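Uronate isomerase (Caulobacter crescentus, PDB 2Q01) interconverts D-glucuronate and D-fructuronate, and likewise galacturonate and tagaturonate, as a metallo-dependent hydrolase superfamily isomerase of pentose and glucuronate interconversion. Local coordinates at residues N120-Q125 against F422-A427; G303-I308 against S356-T361. All blocks are in the same frame, centred on the assembly; numbering follows the deposited sequence.

Contact 1 of 2, residues N120-Q125 against F422-A427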
ATOM      1  N   ASN B 120      -0.550  14.441  25.549  1.00 42.28           N
ATOM      2  CA  ASN B 120      -0.574  15.894  25.728  1.00 42.05           C
ATOM      3  C   ASN B 120      -1.986  16.464  25.832  1.00 39.73           C
ATOM      4  O   ASN B 120      -2.182  17.502  26.454  1.00 45.27           O
ATOM      5  CB  ASN B 120       0.240  16.616  24.649  1.00 42.74           C
ATOM      6  CG  ASN B 120       1.750  16.459  24.847  1.00 43.31           C
ATOM      7  OD1 ASN B 120       2.253  16.470  25.975  1.00 44.16           O
ATOM      8  ND2 ASN B 120       2.475  16.323  23.744  1.00 47.84           N
ATOM      9  N   HIS B 121      -2.957  15.777  25.228  1.00 38.62           N
ATOM     10  CA  HIS B 121      -4.373  16.065  25.442  1.00 34.74           C
ATOM     11  C   HIS B 121      -4.732  15.781  26.900  1.00 39.52           C
ATOM     12  O   HIS B 121      -5.376  16.600  27.546  1.00 47.55           O
ATOM     13  CB  HIS B 121      -5.239  15.240  24.481  1.00 39.10           C
ATOM     14  CG  HIS B 121      -6.710  15.537  24.550  1.00 40.08           C
ATOM     15  ND1 HIS B 121      -7.419  16.016  23.469  1.00 37.72           N
ATOM     16  CD2 HIS B 121      -7.613  15.383  25.549  1.00 41.64           C
ATOM     17  CE1 HIS B 121      -8.688  16.170  23.806  1.00 42.17           C
ATOM     18  NE2 HIS B 121      -8.833  15.796  25.065  1.00 33.70           N
ATOM     19  N   VAL B 122      -4.298  14.634  27.416  1.00 39.89           N
ATOM     20  CA  VAL B 122      -4.562  14.254  28.810  1.00 45.90           C
ATOM     21  C   VAL B 122      -3.902  15.237  29.788  1.00 46.90           C
ATOM     22  O   VAL B 122      -4.529  15.679  30.751  1.00 51.91           O
ATOM     23  CB  VAL B 122      -4.108  12.794  29.105  1.00 41.14           C
ATOM     24  CG1 VAL B 122      -4.310  12.436  30.569  1.00 45.39           C
ATOM     25  CG2 VAL B 122      -4.879  11.818  28.239  1.00 45.64           C
ATOM     26  N   PHE B 123      -2.652  15.599  29.510  1.00 47.76           N
ATOM     27  CA  PHE B 123      -1.892  16.501  30.371  1.00 40.56           C
ATOM     28  C   PHE B 123      -2.489  17.900  30.416  1.00 40.55           C
ATOM     29  O   PHE B 123      -2.607  18.481  31.489  1.00 52.64           O
ATOM     30  CB  PHE B 123      -0.427  16.589  29.931  1.00 37.33           C
ATOM     31  CG  PHE B 123       0.356  15.318  30.123  1.00 31.55           C
ATOM     32  CD1 PHE B 123       1.458  15.051  29.319  1.00 35.87           C
ATOM     33  CD2 PHE B 123       0.003  14.394  31.100  1.00 26.48           C
ATOM     34  CE1 PHE B 123       2.200  13.883  29.485  1.00 34.09           C
ATOM     35  CE2 PHE B 123       0.735  13.223  31.269  1.00 22.66           C
ATOM     36  CZ  PHE B 123       1.835  12.970  30.462  1.00 31.34           C
ATOM     37  N   SER B 124      -2.875  18.426  29.255  1.00 44.78           N
ATOM     38  CA  SER B 124      -3.356  19.803  29.148  1.00 46.67           C
ATOM     39  C   SER B 124      -4.854  19.979  29.389  1.00 50.53           C
ATOM     40  O   SER B 124      -5.264  20.987  29.966  1.00 56.80           O
ATOM     41  CB  SER B 124      -2.976  20.411  27.798  1.00 46.77           C
ATOM     42  OG  SER B 124      -3.679  19.782  26.746  1.00 60.75           O
ATOM     43  N   GLN B 125      -5.664  19.016  28.948  1.00 49.20           N
ATOM     44  CA  GLN B 125      -7.122  19.131  29.073  1.00 47.17           C
ATOM     45  C   GLN B 125      -7.693  18.455  30.320  1.00 48.10           C
ATOM     46  O   GLN B 125      -8.640  18.962  30.915  1.00 52.25           O
ATOM     47  CB  GLN B 125      -7.844  18.596  27.826  1.00 54.93           C
ATOM     48  CG  GLN B 125      -7.345  19.145  26.494  1.00 51.56           C
ATOM     49  CD  GLN B 125      -7.642  20.616  26.318  1.00 61.48           C
ATOM     50  OE1 GLN B 125      -6.747  21.405  26.019  1.00 66.44           O
ATOM     51  NE2 GLN B 125      -8.901  20.997  26.510  1.00 71.34           N
ATOM     52  N   PHE B 422      -8.306   4.673  30.117  1.00 54.30           N
ATOM     53  CA  PHE B 422      -9.596   5.336  30.214  1.00 51.49           C
ATOM     54  C   PHE B 422      -9.499   6.843  29.998  1.00 56.12           C
ATOM     55  O   PHE B 422     -10.364   7.434  29.353  1.00 56.55           O
ATOM     56  CB  PHE B 422     -10.235   5.027  31.569  1.00 50.57           C
ATOM     57  CG  PHE B 422     -11.552   5.708  31.792  1.00 50.19           C
ATOM     58  CD1 PHE B 422     -12.663   5.378  31.020  1.00 47.28           C
ATOM     59  CD2 PHE B 422     -11.685   6.672  32.783  1.00 51.31           C
ATOM     60  CE1 PHE B 422     -13.887   6.007  31.226  1.00 44.85           C
ATOM     61  CE2 PHE B 422     -12.903   7.304  32.998  1.00 49.84           C
ATOM     62  CZ  PHE B 422     -14.008   6.971  32.217  1.00 57.51           C
ATOM     63  N   LEU B 423      -8.434   7.449  30.521  1.00 53.39           N
ATOM     64  CA  LEU B 423      -8.214   8.893  30.420  1.00 50.79           C
ATOM     65  C   LEU B 423      -7.905   9.385  29.008  1.00 52.58           C
ATOM     66  O   LEU B 423      -8.044  10.580  28.719  1.00 66.43           O
ATOM     67  CB  LEU B 423      -7.097   9.323  31.366  1.00 51.26           C
ATOM     68  CG  LEU B 423      -7.538   9.921  32.699  1.00 54.15           C
ATOM     69  CD1 LEU B 423      -8.088   8.868  33.651  1.00 56.54           C
ATOM     70  CD2 LEU B 423      -6.358  10.623  33.317  1.00 47.13           C
ATOM     71  N   SER B 424      -7.491   8.463  28.143  1.00 51.95           N
ATOM     72  CA  SER B 424      -7.186   8.774  26.753  0.50 49.50           C
ATOM     73  C   SER B 424      -8.426   8.697  25.861  1.00 49.16           C
ATOM     74  O   SER B 424      -8.365   9.044  24.686  1.00 57.36           O
ATOM     75  CB  SER B 424      -6.098   7.835  26.221  0.50 52.63           C
ATOM     76  OG  SER B 424      -4.860   8.049  26.879  0.50 60.04           O
ATOM     77  N   ILE B 425      -9.549   8.237  26.417  1.00 48.20           N
ATOM     78  CA  ILE B 425     -10.797   8.089  25.640  1.00 42.07           C
ATOM     79  C   ILE B 425     -11.280   9.390  24.974  1.00 42.63           C
ATOM     80  O   ILE B 425     -11.458   9.396  23.748  1.00 45.90           O
ATOM     81  CB  ILE B 425     -11.926   7.325  26.417  1.00 38.08           C
ATOM     82  CG1 ILE B 425     -11.580   5.839  26.536  1.00 37.81           C
ATOM     83  CG2 ILE B 425     -13.289   7.500  25.751  1.00 41.82           C
ATOM     84  CD1 ILE B 425     -12.619   5.025  27.294  1.00 28.50           C
ATOM     85  N   PRO B 426     -11.475  10.491  25.751  1.00 44.40           N
ATOM     86  CA  PRO B 426     -11.782  11.763  25.081  1.00 40.60           C
ATOM     87  C   PRO B 426     -10.689  12.275  24.132  1.00 35.98           C
ATOM     88  O   PRO B 426     -11.014  12.867  23.107  1.00 39.89           O
ATOM     89  CB  PRO B 426     -11.993  12.735  26.244  1.00 44.85           C
ATOM     90  CG  PRO B 426     -11.285  12.126  27.385  1.00 50.44           C
ATOM     91  CD  PRO B 426     -11.474  10.662  27.218  1.00 49.04           C
ATOM     92  N   ALA B 427      -9.422  12.032  24.472  1.00 34.79           N
ATOM     93  CA  ALA B 427      -8.278  12.351  23.606  1.00 34.47           C
ATOM     94  C   ALA B 427      -8.341  11.660  22.246  1.00 37.27           C
ATOM     95  O   ALA B 427      -8.100  12.288  21.221  1.00 43.31           O
ATOM     96  CB  ALA B 427      -6.973  12.007  24.307  1.00 31.61           C
TER
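The imidazole of His121 lies flat over the backbone of Ala427. Ala427 CA sits 3.6 Å from the centroid of the His121 ring and only 5° off its normal, a face-on CH-pi contact, while Ala427 CB presses the inner end of the same face, 3.5 Å from His121 CG. What brings the ring over there is the first torsion of His121, with CG anti to the backbone N (chi1 -176°). One helical turn later, Gln125 approaches the opposite face from within its own helix, its CG standing 3.8 Å above the plane of the His121 ring and displaced toward the rim, so both faces have a neighbour. With the imidazole of His121 cut back to an alanine, Ala427 and the Gln125 methylene would probably lose the flat surface they lean on, and a gap would open over Ala427.

The other tight spot is Val122, which divides its branches. CG2 pushes against the backbone, 3.4 Å from Leu423 O. CG1 meets the leucine side chain, with Val122 CG1 and Leu423 CD2 3.9 Å apart and the two side chains crossing at about a right angle. The packing thins toward Pro426, which is partly exposed and reaches the ring mainly through its backbone, His121 NE2 lying 4.1 Å from Pro426 C. Gln125, across the ring from Ala427, is on the solvent side.

This is plain helix packing: helix 114-126 against residues 422-427, at the N-terminal part of helix 425-445. Phe9 of the N-terminal loop touches His121, and Leu423 also rests on Leu159 of helix 156-162. Ile425 and Pro426 also lean on Ile37 of strand 37-39, while Phe422 and Ile425 reach strand 165-169, so the contact joins helix packing to the parallel sheet containing these strands.

Contact 2 of 2, residues G303-I308 against S356-T361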
ATOM      1  N   GLY B 303     -29.407 -11.379  17.265  1.00 40.55           N
ATOM      2  CA  GLY B 303     -29.123 -10.032  16.777  1.00 43.39           C
ATOM      3  C   GLY B 303     -27.824  -9.395  17.242  1.00 44.81           C
ATOM      4  O   GLY B 303     -27.689  -8.168  17.226  1.00 54.05           O
ATOM      5  N   LEU B 304     -26.869 -10.220  17.661  1.00 41.33           N
ATOM      6  CA  LEU B 304     -25.531  -9.741  17.996  1.00 38.54           C
ATOM      7  C   LEU B 304     -24.724  -9.367  16.759  1.00 38.30           C
ATOM      8  O   LEU B 304     -24.514 -10.189  15.872  1.00 48.28           O
ATOM      9  CB  LEU B 304     -24.778 -10.783  18.818  1.00 37.53           C
ATOM     10  CG  LEU B 304     -24.350 -10.406  20.236  1.00 38.24           C
ATOM     11  CD1 LEU B 304     -25.410  -9.603  20.944  1.00 28.22           C
ATOM     12  CD2 LEU B 304     -23.991 -11.646  21.025  1.00 28.28           C
ATOM     13  N   VAL B 305     -24.289  -8.113  16.711  1.00 42.34           N
ATOM     14  CA  VAL B 305     -23.445  -7.608  15.632  1.00 38.79           C
ATOM     15  C   VAL B 305     -22.046  -8.210  15.752  1.00 39.23           C
ATOM     16  O   VAL B 305     -21.437  -8.189  16.810  1.00 39.18           O
ATOM     17  CB  VAL B 305     -23.392  -6.062  15.635  1.00 37.62           C
ATOM     18  CG1 VAL B 305     -22.319  -5.565  14.717  1.00 23.38           C
ATOM     19  CG2 VAL B 305     -24.737  -5.483  15.222  1.00 23.21           C
ATOM     20  N   MET B 306     -21.543  -8.756  14.655  1.00 37.62           N
ATOM     21  CA  MET B 306     -20.348  -9.569  14.703  1.00 33.17           C
ATOM     22  C   MET B 306     -19.121  -8.805  14.219  1.00 30.63           C
ATOM     23  O   MET B 306     -19.028  -8.455  13.050  1.00 40.31           O
ATOM     24  CB  MET B 306     -20.588 -10.802  13.845  1.00 32.80           C
ATOM     25  CG  MET B 306     -19.698 -11.958  14.125  1.00 49.61           C
ATOM     26  SD  MET B 306     -20.290 -13.327  13.133  1.00 50.20           S
ATOM     27  CE  MET B 306     -18.754 -13.765  12.347  1.00 19.35           C
ATOM     28  N   GLN B 307     -18.174  -8.557  15.117  1.00 31.07           N
ATOM     29  CA  GLN B 307     -16.925  -7.902  14.729  1.00 26.78           C
ATOM     30  C   GLN B 307     -15.797  -8.903  14.502  1.00 29.71           C
ATOM     31  O   GLN B 307     -15.451  -9.674  15.393  1.00 43.82           O
ATOM     32  CB  GLN B 307     -16.485  -6.885  15.779  1.00 33.56           C
ATOM     33  CG  GLN B 307     -17.548  -5.891  16.192  1.00 28.56           C
ATOM     34  CD  GLN B 307     -17.097  -5.028  17.353  1.00 47.63           C
ATOM     35  OE1 GLN B 307     -17.346  -5.352  18.514  1.00 47.72           O
ATOM     36  NE2 GLN B 307     -16.410  -3.932  17.046  1.00 49.76           N
ATOM     37  N   ILE B 308     -15.210  -8.876  13.311  1.00 33.45           N
ATOM     38  CA  ILE B 308     -14.039  -9.693  13.035  1.00 32.07           C
ATOM     39  C   ILE B 308     -12.765  -8.837  13.041  1.00 39.48           C
ATOM     40  O   ILE B 308     -12.615  -7.909  12.238  1.00 39.71           O
ATOM     41  CB  ILE B 308     -14.198 -10.508  11.727  1.00 41.98           C
ATOM     42  CG1 ILE B 308     -15.476 -11.357  11.789  1.00 28.23           C
ATOM     43  CG2 ILE B 308     -12.967 -11.395  11.485  1.00 42.85           C
ATOM     44  CD1 ILE B 308     -15.900 -11.948  10.459  1.00 53.47           C
ATOM     45  N   SER B 356     -25.412  -8.807  10.619  1.00 40.53           N
ATOM     46  CA  SER B 356     -24.573  -7.627  10.546  1.00 37.80           C
ATOM     47  C   SER B 356     -23.146  -7.987  10.962  1.00 37.43           C
ATOM     48  O   SER B 356     -22.909  -8.396  12.107  1.00 32.62           O
ATOM     49  CB  SER B 356     -25.152  -6.520  11.431  1.00 43.57           C
ATOM     50  OG  SER B 356     -24.481  -5.290  11.220  1.00 66.40           O
ATOM     51  N   ILE B 357     -22.213  -7.865  10.014  1.00 22.74           N
ATOM     52  CA  ILE B 357     -20.792  -8.124  10.257  1.00 28.02           C
ATOM     53  C   ILE B 357     -19.958  -6.844  10.051  1.00 28.53           C
ATOM     54  O   ILE B 357     -20.175  -6.105   9.097  1.00 42.29           O
ATOM     55  CB  ILE B 357     -20.259  -9.282   9.357  1.00 28.90           C
ATOM     56  CG1 ILE B 357     -21.126 -10.539   9.511  1.00 42.35           C
ATOM     57  CG2 ILE B 357     -18.805  -9.627   9.680  1.00 20.55           C
ATOM     58  CD1 ILE B 357     -20.713 -11.691   8.636  1.00 34.83           C
ATOM     59  N   ILE B 358     -19.023  -6.578  10.960  1.00 33.52           N
ATOM     60  CA  ILE B 358     -18.111  -5.444  10.833  1.00 29.74           C
ATOM     61  C   ILE B 358     -16.679  -5.949  10.709  1.00 28.89           C
ATOM     62  O   ILE B 358     -16.175  -6.604  11.612  1.00 31.67           O
ATOM     63  CB  ILE B 358     -18.231  -4.456  12.023  1.00 25.45           C
ATOM     64  CG1 ILE B 358     -19.689  -4.025  12.226  1.00 24.11           C
ATOM     65  CG2 ILE B 358     -17.346  -3.231  11.792  1.00 24.27           C
ATOM     66  CD1 ILE B 358     -19.908  -3.166  13.443  1.00 39.96           C
ATOM     67  N   LEU B 359     -16.039  -5.645   9.581  1.00 36.15           N
ATOM     68  CA  LEU B 359     -14.686  -6.125   9.291  1.00 31.00           C
ATOM     69  C   LEU B 359     -13.613  -5.099   9.635  1.00 34.71           C
ATOM     70  O   LEU B 359     -13.730  -3.914   9.306  1.00 28.99           O
ATOM     71  CB  LEU B 359     -14.549  -6.497   7.819  1.00 30.66           C
ATOM     72  CG  LEU B 359     -15.438  -7.580   7.219  1.00 39.43           C
ATOM     73  CD1 LEU B 359     -15.257  -7.564   5.710  1.00 30.88           C
ATOM     74  CD2 LEU B 359     -15.131  -8.963   7.799  1.00 30.01           C
ATOM     75  N   PHE B 360     -12.562  -5.582  10.286  1.00 36.78           N
ATOM     76  CA  PHE B 360     -11.419  -4.770  10.663  1.00 32.58           C
ATOM     77  C   PHE B 360     -10.201  -5.368   9.993  1.00 38.36           C
ATOM     78  O   PHE B 360     -10.253  -6.499   9.518  1.00 42.27           O
ATOM     79  CB  PHE B 360     -11.228  -4.806  12.176  1.00 29.08           C
ATOM     80  CG  PHE B 360     -12.200  -3.956  12.931  1.00 37.00           C
ATOM     81  CD1 PHE B 360     -13.498  -4.389  13.160  1.00 36.72           C
ATOM     82  CD2 PHE B 360     -11.810  -2.721  13.430  1.00 50.39           C
ATOM     83  CE1 PHE B 360     -14.395  -3.602  13.856  1.00 19.89           C
ATOM     84  CE2 PHE B 360     -12.702  -1.935  14.138  1.00 48.69           C
ATOM     85  CZ  PHE B 360     -13.997  -2.377  14.349  1.00 40.75           C
ATOM     86  N   THR B 361      -9.109  -4.612   9.953  1.00 35.01           N
ATOM     87  CA  THR B 361      -7.862  -5.112   9.401  1.00 28.72           C
ATOM     88  C   THR B 361      -6.636  -4.504  10.089  1.00 37.52           C
ATOM     89  O   THR B 361      -6.702  -3.423  10.676  1.00 37.98           O
ATOM     90  CB  THR B 361      -7.794  -4.913   7.862  1.00 37.26           C
ATOM     91  OG1 THR B 361      -6.945  -5.911   7.284  1.00 46.75           O
ATOM     92  CG2 THR B 361      -7.280  -3.537   7.489  1.00 28.31           C
TER
HETATM   93  O   HOH W   1     -25.940  -9.756  13.279  1.00 43.37           O
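Phe360 and Gln307 bring two flat groups together beside two neighbouring strands. The phenyl ring has the backbone carbonyl Ile308 O at its edge, near the ring plane, and His309 stacks on it from beyond the segment. The Gln307 amide comes in at a slant, its plane 59° from that of the ring, with Gln307 NE2 3.8 Å from Phe360 CE1. At its other end Gln307 OE1 is hydrogen-bonded to Ser249 OG, which helps fix the rotation of the amide.

These are adjacent parallel strands, 305-308 and 357-359, joined by a crossover containing helix 343-349, as expected in a TIM-barrel fold. Met306 hydrogen-bonds through both backbone groups: Met306 N to Ser356 O at 2.9 Å, then Ile358 N to Met306 O at 2.8 Å. Ile308 repeats the pattern, giving its N-H to Ile358 O and accepting from Phe360 N. That last bond is the most bent of the four, 142° at the hydrogen.

Gln307 and Ile358 occupy one face of the sheet, with Gln307 on His41 and Ile358 on Tyr470. Val305 joins them at the start, its CG1 3.6 Å from Ile358 CD1. Met306, Ile308, Ile357 and Leu359 occupy the other face, and Leu359 meets Leu371 of helix 366-375, consistent with an outward side facing the surrounding helices. There Ile308 turns CG1 beside its backbone N (chi1 -55°), placing Ile308 CD1 3.8 Å from Ile357 CG2 and alongside the leucine tip.

Before the strands pair, their backbones are bridged by one water, which donates to Leu304 O at 3.0 Å and accepts from Ser356 N at 2.9 Å.

From the N terminus, the chain passes helix 19-30 and strand 37-39 before reaching helix 114-126, the first half of contact 1. It then runs through strands 165-169, 192-194 and 249-252 before strand 305-308 opens contact 2. That contact closes a short loop of 47 residues, at strand 357-359. Only after strand 381-383 and helix 393-407 does 422-427 return to helix 114-126, closing a loop of 296 residues that encloses the smaller one; the two do not cross. Contact 1 fastens a late helix to an early one, and contact 2 the middle of the four-stranded parallel sheet. Their centres are 28 Å apart, on opposite sides of the chain's centre.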